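Local coordinates for ThiJ/pfpI family protein (Bacillus anthracis, PDB 3EFE), which is of unknown specific function but belongs to the DJ-1/PfpI family, whose members include chaperones, proteases and related enzymes, and may act in a similar way, at residues K7-Y21 with V43-G57. Sequence-based numbering, arbitrary orientation.
Sequences KAFLYVFNTMSDWEY and VITVGANKEMITTMG
D18 turns its carboxylate toward 55-57 and takes one bond on each oxygen. The T55 hydroxyl donates to the syn lone pair of OD1 (T55 OG1 to D18 OD1 2.7 Å), while G57 N reaches D18 OD2 at 2.8 Å, 34° out of the carboxylate plane. The D18 and T55 side chains cross at about a right angle, and T55 OG1 also accepts from the backbone N of L59. Glycine suits 57 because a CB there would run into OD2. Methionine gives M56 the length to reach W19: with CG anti to the backbone N (chi1 -171°) and the chain extended beyond it, SD lies in the indole plane at the ring edge, 3.7 Å from W19 CZ3, a Met-aromatic contact. The indole NE1 donates to the carbonyl oxygen of G166.

I53, at the start of strand 53-54, turns a branched apolar side chain toward 7-21, a residue type suited to this buried spot. Its CG1 packs 4.0 Å from V12 CB, and its CD1 meets the sulfur of M16, whose chain crosses it nearly perpendicularly. V12 in turn lays CG1 against T45 CB at 3.6 Å. On the other face of the sheet, F9 and I44 lie side by side, pointing the same way, F9 CE1 3.7 Å from I44 CD1, and V46 CG1 lies obliquely to the same ring. Between the two faces, the parallel strands exchange backbone bonds, such as V46 N to L10 O (2.9 Å).

The whole joins both strands of a beta-alpha-beta crossover, 8-11 and 43-47, with helix 18-30 between them in sequence. Strand 77-80 flanks 8-11, strand 65-66 flanks 43-47, strand 60-61 pairs with 53-54, and Y23 of the second subunit meets the W19 ring.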
loop_
_atom_site.group_PDB
_atom_site.type_symbol
_atom_site.label_atom_id
_atom_site.label_comp_id
_atom_site.label_asym_id
_atom_site.label_seq_id
_atom_site.Cartn_x
_atom_site.Cartn_y
_atom_site.Cartn_z
ATOM N N LYS D 7 20.755 -2.888 5.638
ATOM C CA LYS D 7 20.089 -2.222 4.494
ATOM C C LYS D 7 18.799 -2.926 4.105
ATOM O O LYS D 7 18.619 -4.072 4.419
ATOM C CB LYS D 7 21.047 -2.110 3.317
ATOM C CG LYS D 7 22.424 -1.651 3.811
ATOM C CD LYS D 7 23.227 -0.948 2.758
ATOM C CE LYS D 7 24.485 -0.346 3.382
ATOM N NZ LYS D 7 25.386 -1.412 4.004
ATOM N N ALA D 8 17.878 -2.184 3.516
ATOM C CA ALA D 8 16.636 -2.699 3.012
ATOM C C ALA D 8 16.524 -2.203 1.598
ATOM O O ALA D 8 16.665 -1.052 1.342
ATOM C CB ALA D 8 15.448 -2.264 3.846
ATOM N N PHE D 9 16.355 -3.146 0.689
ATOM C CA PHE D 9 16.170 -2.867 -0.747
ATOM C C PHE D 9 14.772 -3.190 -1.189
ATOM O O PHE D 9 14.239 -4.215 -0.811
ATOM C CB PHE D 9 17.156 -3.687 -1.568
ATOM C CG PHE D 9 18.587 -3.310 -1.302
ATOM C CD1 PHE D 9 19.095 -2.107 -1.777
ATOM C CD2 PHE D 9 19.396 -4.133 -0.582
ATOM C CE1 PHE D 9 20.373 -1.749 -1.571
ATOM C CE2 PHE D 9 20.745 -3.764 -0.325
ATOM C CZ PHE D 9 21.205 -2.540 -0.844
ATOM N N LEU D 10 14.159 -2.298 -1.971
ATOM C CA LEU D 10 12.938 -2.664 -2.659
ATOM C C LEU D 10 13.223 -2.656 -4.137
ATOM O O LEU D 10 13.496 -1.616 -4.754
ATOM C CB LEU D 10 11.828 -1.673 -2.307
ATOM C CG LEU D 10 10.493 -1.840 -3.039
ATOM C CD1 LEU D 10 9.713 -3.083 -2.514
ATOM C CD2 LEU D 10 9.699 -0.520 -3.068
ATOM N N TYR D 11 13.091 -3.800 -4.756
ATOM C CA TYR D 11 13.119 -3.860 -6.237
ATOM C C TYR D 11 11.916 -3.175 -6.865
ATOM O O TYR D 11 10.748 -3.559 -6.613
ATOM C CB TYR D 11 13.282 -5.315 -6.670
ATOM C CG TYR D 11 13.439 -5.518 -8.160
ATOM C CD1 TYR D 11 14.521 -4.970 -8.861
ATOM C CD2 TYR D 11 12.519 -6.289 -8.860
ATOM C CE1 TYR D 11 14.647 -5.182 -10.247
ATOM C CE2 TYR D 11 12.654 -6.523 -10.196
ATOM C CZ TYR D 11 13.709 -5.949 -10.899
ATOM O OH TYR D 11 13.783 -6.178 -12.269
ATOM N N VAL D 12 12.208 -2.156 -7.673
ATOM C CA VAL D 12 11.185 -1.333 -8.366
ATOM C C VAL D 12 11.187 -1.581 -9.888
ATOM O O VAL D 12 12.243 -1.603 -10.518
ATOM C CB VAL D 12 11.282 0.250 -7.962
ATOM C CG1 VAL D 12 11.083 0.396 -6.449
ATOM C CG2 VAL D 12 12.552 0.878 -8.402
ATOM N N PHE D 13 9.992 -1.815 -10.442
ATOM C CA PHE D 13 9.769 -2.181 -11.877
ATOM C C PHE D 13 8.402 -1.764 -12.335
ATOM O O PHE D 13 7.475 -1.679 -11.537
ATOM C CB PHE D 13 9.944 -3.668 -12.170
ATOM C CG PHE D 13 9.117 -4.572 -11.293
ATOM C CD1 PHE D 13 7.948 -5.111 -11.757
ATOM C CD2 PHE D 13 9.538 -4.883 -9.991
ATOM C CE1 PHE D 13 7.203 -5.909 -10.971
ATOM C CE2 PHE D 13 8.792 -5.673 -9.182
ATOM C CZ PHE D 13 7.620 -6.199 -9.666
ATOM N N ASN D 14 8.274 -1.533 -13.649
ATOM C CA ASN D 14 7.008 -1.136 -14.202
ATOM C C ASN D 14 6.013 -2.176 -13.818
ATOM O O ASN D 14 6.299 -3.355 -13.988
ATOM C CB ASN D 14 7.019 -1.109 -15.723
ATOM C CG ASN D 14 7.759 0.086 -16.313
ATOM O OD1 ASN D 14 8.434 -0.094 -17.309
ATOM N ND2 ASN D 14 7.640 1.284 -15.723
ATOM N N THR D 15 4.852 -1.731 -13.317
ATOM C CA THR D 15 3.747 -2.623 -13.024
ATOM C C THR D 15 3.745 -3.096 -11.559
ATOM O O THR D 15 2.856 -3.835 -11.177
ATOM C CB THR D 15 3.750 -3.894 -13.994
ATOM O OG1 THR D 15 3.137 -3.561 -15.278
ATOM C CG2 THR D 15 3.062 -5.010 -13.401
ATOM N N MET D 16 4.735 -2.694 -10.730
ATOM C CA MET D 16 4.753 -3.242 -9.342
ATOM C C MET D 16 3.447 -2.910 -8.648
ATOM O O MET D 16 2.874 -1.817 -8.795
ATOM C CB MET D 16 5.980 -2.826 -8.545
ATOM C CG MET D 16 6.285 -1.306 -8.392
ATOM S SD MET D 16 7.780 -0.916 -7.545
ATOM C CE MET D 16 7.692 -1.997 -6.394
ATOM N N SER D 17 2.934 -3.906 -7.967
ATOM C CA SER D 17 1.660 -3.824 -7.215
ATOM C C SER D 17 1.779 -3.033 -5.878
ATOM O O SER D 17 2.353 -3.533 -4.952
ATOM C CB SER D 17 1.209 -5.253 -6.952
ATOM O OG SER D 17 0.997 -5.932 -8.198
ATOM N N ASP D 18 1.171 -1.849 -5.814
ATOM C CA ASP D 18 1.310 -0.867 -4.733
ATOM C C ASP D 18 0.854 -1.329 -3.370
ATOM O O ASP D 18 1.448 -0.948 -2.340
ATOM C CB ASP D 18 0.501 0.411 -5.042
ATOM C CG ASP D 18 0.905 1.060 -6.392
ATOM O OD1 ASP D 18 1.428 2.183 -6.420
ATOM O OD2 ASP D 18 0.696 0.420 -7.412
ATOM N N TRP D 19 -0.180 -2.158 -3.348
ATOM C CA TRP D 19 -0.774 -2.523 -2.089
ATOM C C TRP D 19 0.104 -3.540 -1.391
ATOM O O TRP D 19 -0.074 -3.777 -0.221
ATOM C CB TRP D 19 -2.201 -2.994 -2.262
ATOM C CG TRP D 19 -2.302 -4.282 -2.846
ATOM C CD1 TRP D 19 -2.355 -5.460 -2.187
ATOM C CD2 TRP D 19 -2.324 -4.584 -4.229
ATOM N NE1 TRP D 19 -2.414 -6.449 -3.043
ATOM C CE2 TRP D 19 -2.376 -5.962 -4.323
ATOM C CE3 TRP D 19 -2.225 -3.810 -5.406
ATOM C CZ2 TRP D 19 -2.402 -6.633 -5.541
ATOM C CZ3 TRP D 19 -2.281 -4.450 -6.603
ATOM C CH2 TRP D 19 -2.343 -5.862 -6.672
ATOM N N GLU D 20 1.102 -4.087 -2.091
ATOM C CA GLU D 20 1.752 -5.323 -1.615
ATOM C C GLU D 20 2.955 -4.989 -0.695
ATOM O O GLU D 20 3.269 -5.751 0.225
ATOM C CB GLU D 20 2.107 -6.242 -2.768
ATOM C CG GLU D 20 0.887 -6.940 -3.291
ATOM C CD GLU D 20 1.111 -7.797 -4.429
ATOM O OE1 GLU D 20 2.281 -7.953 -4.870
ATOM O OE2 GLU D 20 0.081 -8.379 -4.881
ATOM N N TYR D 21 3.558 -3.834 -0.898
ATOM C CA TYR D 21 4.785 -3.412 -0.153
ATOM C C TYR D 21 4.573 -2.221 0.746
ATOM O O TYR D 21 5.445 -1.942 1.507
ATOM C CB TYR D 21 6.034 -3.171 -1.063
ATOM C CG TYR D 21 5.718 -2.219 -2.122
ATOM C CD1 TYR D 21 5.645 -0.856 -1.854
ATOM C CD2 TYR D 21 5.305 -2.670 -3.395
ATOM C CE1 TYR D 21 5.231 0.020 -2.831
ATOM C CE2 TYR D 21 4.924 -1.787 -4.346
ATOM C CZ TYR D 21 4.904 -0.469 -4.079
ATOM O OH TYR D 21 4.509 0.397 -5.022
ATOM N N VAL D 43 14.938 2.337 3.276
ATOM C CA VAL D 43 14.578 1.551 2.107
ATOM C C VAL D 43 15.211 2.247 0.889
ATOM O O VAL D 43 14.932 3.418 0.589
ATOM C CB VAL D 43 13.042 1.371 1.987
ATOM C CG1 VAL D 43 12.614 0.634 0.595
ATOM C CG2 VAL D 43 12.503 0.627 3.226
ATOM N N ILE D 44 16.142 1.533 0.253
ATOM C CA ILE D 44 16.739 1.936 -1.049
ATOM C C ILE D 44 16.026 1.265 -2.216
ATOM O O ILE D 44 15.991 0.024 -2.339
ATOM C CB ILE D 44 18.256 1.610 -1.132
ATOM C CG1 ILE D 44 18.979 2.128 0.121
ATOM C CG2 ILE D 44 18.877 2.265 -2.422
ATOM C CD1 ILE D 44 20.136 1.230 0.592
ATOM N N THR D 45 15.430 2.047 -3.085
ATOM C CA THR D 45 14.772 1.446 -4.242
ATOM C C THR D 45 15.840 1.023 -5.297
ATOM O O THR D 45 16.737 1.800 -5.605
ATOM C CB THR D 45 13.631 2.329 -4.846
ATOM O OG1 THR D 45 14.147 3.528 -5.359
ATOM C CG2 THR D 45 12.570 2.655 -3.818
ATOM N N VAL D 46 15.766 -0.227 -5.782
ATOM C CA VAL D 46 16.695 -0.696 -6.821
ATOM C C VAL D 46 15.969 -1.151 -8.086
ATOM O O VAL D 46 15.045 -1.895 -8.030
ATOM C CB VAL D 46 17.737 -1.747 -6.364
ATOM C CG1 VAL D 46 17.409 -2.452 -5.067
ATOM C CG2 VAL D 46 17.965 -2.739 -7.476
ATOM N N GLY D 47 16.364 -0.597 -9.223
ATOM C CA GLY D 47 15.721 -0.830 -10.504
ATOM C C GLY D 47 16.590 -1.777 -11.261
ATOM O O GLY D 47 17.765 -1.998 -10.853
ATOM N N ALA D 48 16.035 -2.359 -12.335
ATOM C CA ALA D 48 16.855 -3.156 -13.286
ATOM C C ALA D 48 17.911 -2.230 -13.872
ATOM O O ALA D 48 19.004 -2.675 -14.170
ATOM C CB ALA D 48 16.011 -3.809 -14.421
ATOM N N ASN D 49 17.543 -0.953 -14.019
ATOM C CA ASN D 49 18.383 0.122 -14.434
ATOM C C ASN D 49 17.774 1.429 -13.854
ATOM O O ASN D 49 16.776 1.379 -13.156
ATOM C CB ASN D 49 18.359 0.190 -15.929
ATOM C CG ASN D 49 16.975 0.527 -16.454
ATOM O OD1 ASN D 49 16.200 1.283 -15.837
ATOM N ND2 ASN D 49 16.653 -0.026 -17.607
ATOM N N LYS D 50 18.348 2.594 -14.195
ATOM C CA LYS D 50 18.056 3.881 -13.544
ATOM C C LYS D 50 16.818 4.565 -14.082
ATOM O O LYS D 50 16.401 5.602 -13.577
ATOM C CB LYS D 50 19.291 4.791 -13.618
ATOM C CG LYS D 50 20.474 4.229 -12.761
ATOM C CD LYS D 50 21.162 5.253 -11.745
ATOM C CE LYS D 50 20.218 5.766 -10.586
ATOM N NZ LYS D 50 18.842 6.343 -11.069
ATOM N N GLU D 51 16.220 3.947 -15.102
ATOM C CA GLU D 51 14.976 4.409 -15.717
ATOM C C GLU D 51 13.862 4.431 -14.666
ATOM O O GLU D 51 13.725 3.515 -13.814
ATOM C CB GLU D 51 14.517 3.515 -16.907
ATOM C CG GLU D 51 15.380 3.473 -18.238
ATOM C CD GLU D 51 14.793 2.432 -19.339
ATOM O OE1 GLU D 51 13.865 1.624 -19.013
ATOM O OE2 GLU D 51 15.294 2.405 -20.517
ATOM N N MET D 52 13.083 5.503 -14.749
ATOM C CA MET D 52 11.830 5.634 -14.044
ATOM C C MET D 52 10.892 4.535 -14.435
ATOM O O MET D 52 10.837 4.097 -15.627
ATOM C CB MET D 52 11.222 7.020 -14.333
ATOM C CG MET D 52 12.070 8.119 -13.621
ATOM S SD MET D 52 11.162 9.519 -13.048
ATOM C CE MET D 52 10.251 8.663 -11.796
ATOM N N ILE D 53 10.172 4.072 -13.417
ATOM C CA ILE D 53 9.200 2.986 -13.482
ATOM C C ILE D 53 7.881 3.599 -13.087
ATOM O O ILE D 53 7.831 4.675 -12.519
ATOM C CB ILE D 53 9.631 1.802 -12.585
ATOM C CG1 ILE D 53 9.464 2.062 -11.072
ATOM C CG2 ILE D 53 11.102 1.526 -12.820
ATOM C CD1 ILE D 53 8.096 1.880 -10.499
ATOM N N THR D 54 6.805 2.946 -13.464
ATOM C CA THR D 54 5.433 3.367 -13.189
ATOM C C THR D 54 4.740 2.169 -12.443
ATOM O O THR D 54 4.735 1.019 -12.929
ATOM C CB THR D 54 4.707 3.648 -14.508
ATOM O OG1 THR D 54 5.414 4.653 -15.244
ATOM C CG2 THR D 54 3.254 4.151 -14.249
ATOM N N THR D 55 4.218 2.404 -11.257
ATOM C CA THR D 55 3.574 1.302 -10.521
ATOM C C THR D 55 2.302 0.908 -11.223
ATOM O O THR D 55 1.887 1.614 -12.078
ATOM C CB THR D 55 3.329 1.641 -9.007
ATOM O OG1 THR D 55 2.356 2.661 -8.896
ATOM C CG2 THR D 55 4.640 2.091 -8.313
ATOM N N MET D 56 1.706 -0.249 -10.903
ATOM C CA MET D 56 0.311 -0.548 -11.289
ATOM C C MET D 56 -0.666 0.546 -10.960
ATOM O O MET D 56 -1.614 0.720 -11.697
ATOM C CB MET D 56 -0.180 -1.884 -10.658
ATOM C CG MET D 56 -1.575 -2.439 -11.177
ATOM S SD MET D 56 -2.018 -3.887 -10.254
ATOM C CE MET D 56 -3.679 -4.077 -10.753
ATOM N N GLY D 57 -0.466 1.264 -9.846
ATOM C CA GLY D 57 -1.286 2.360 -9.474
ATOM C C GLY D 57 -0.937 3.643 -10.217
ATOM O O GLY D 57 -1.641 4.629 -10.118
HETATM O O HOH W 1 13.517 -1.591 -13.134
#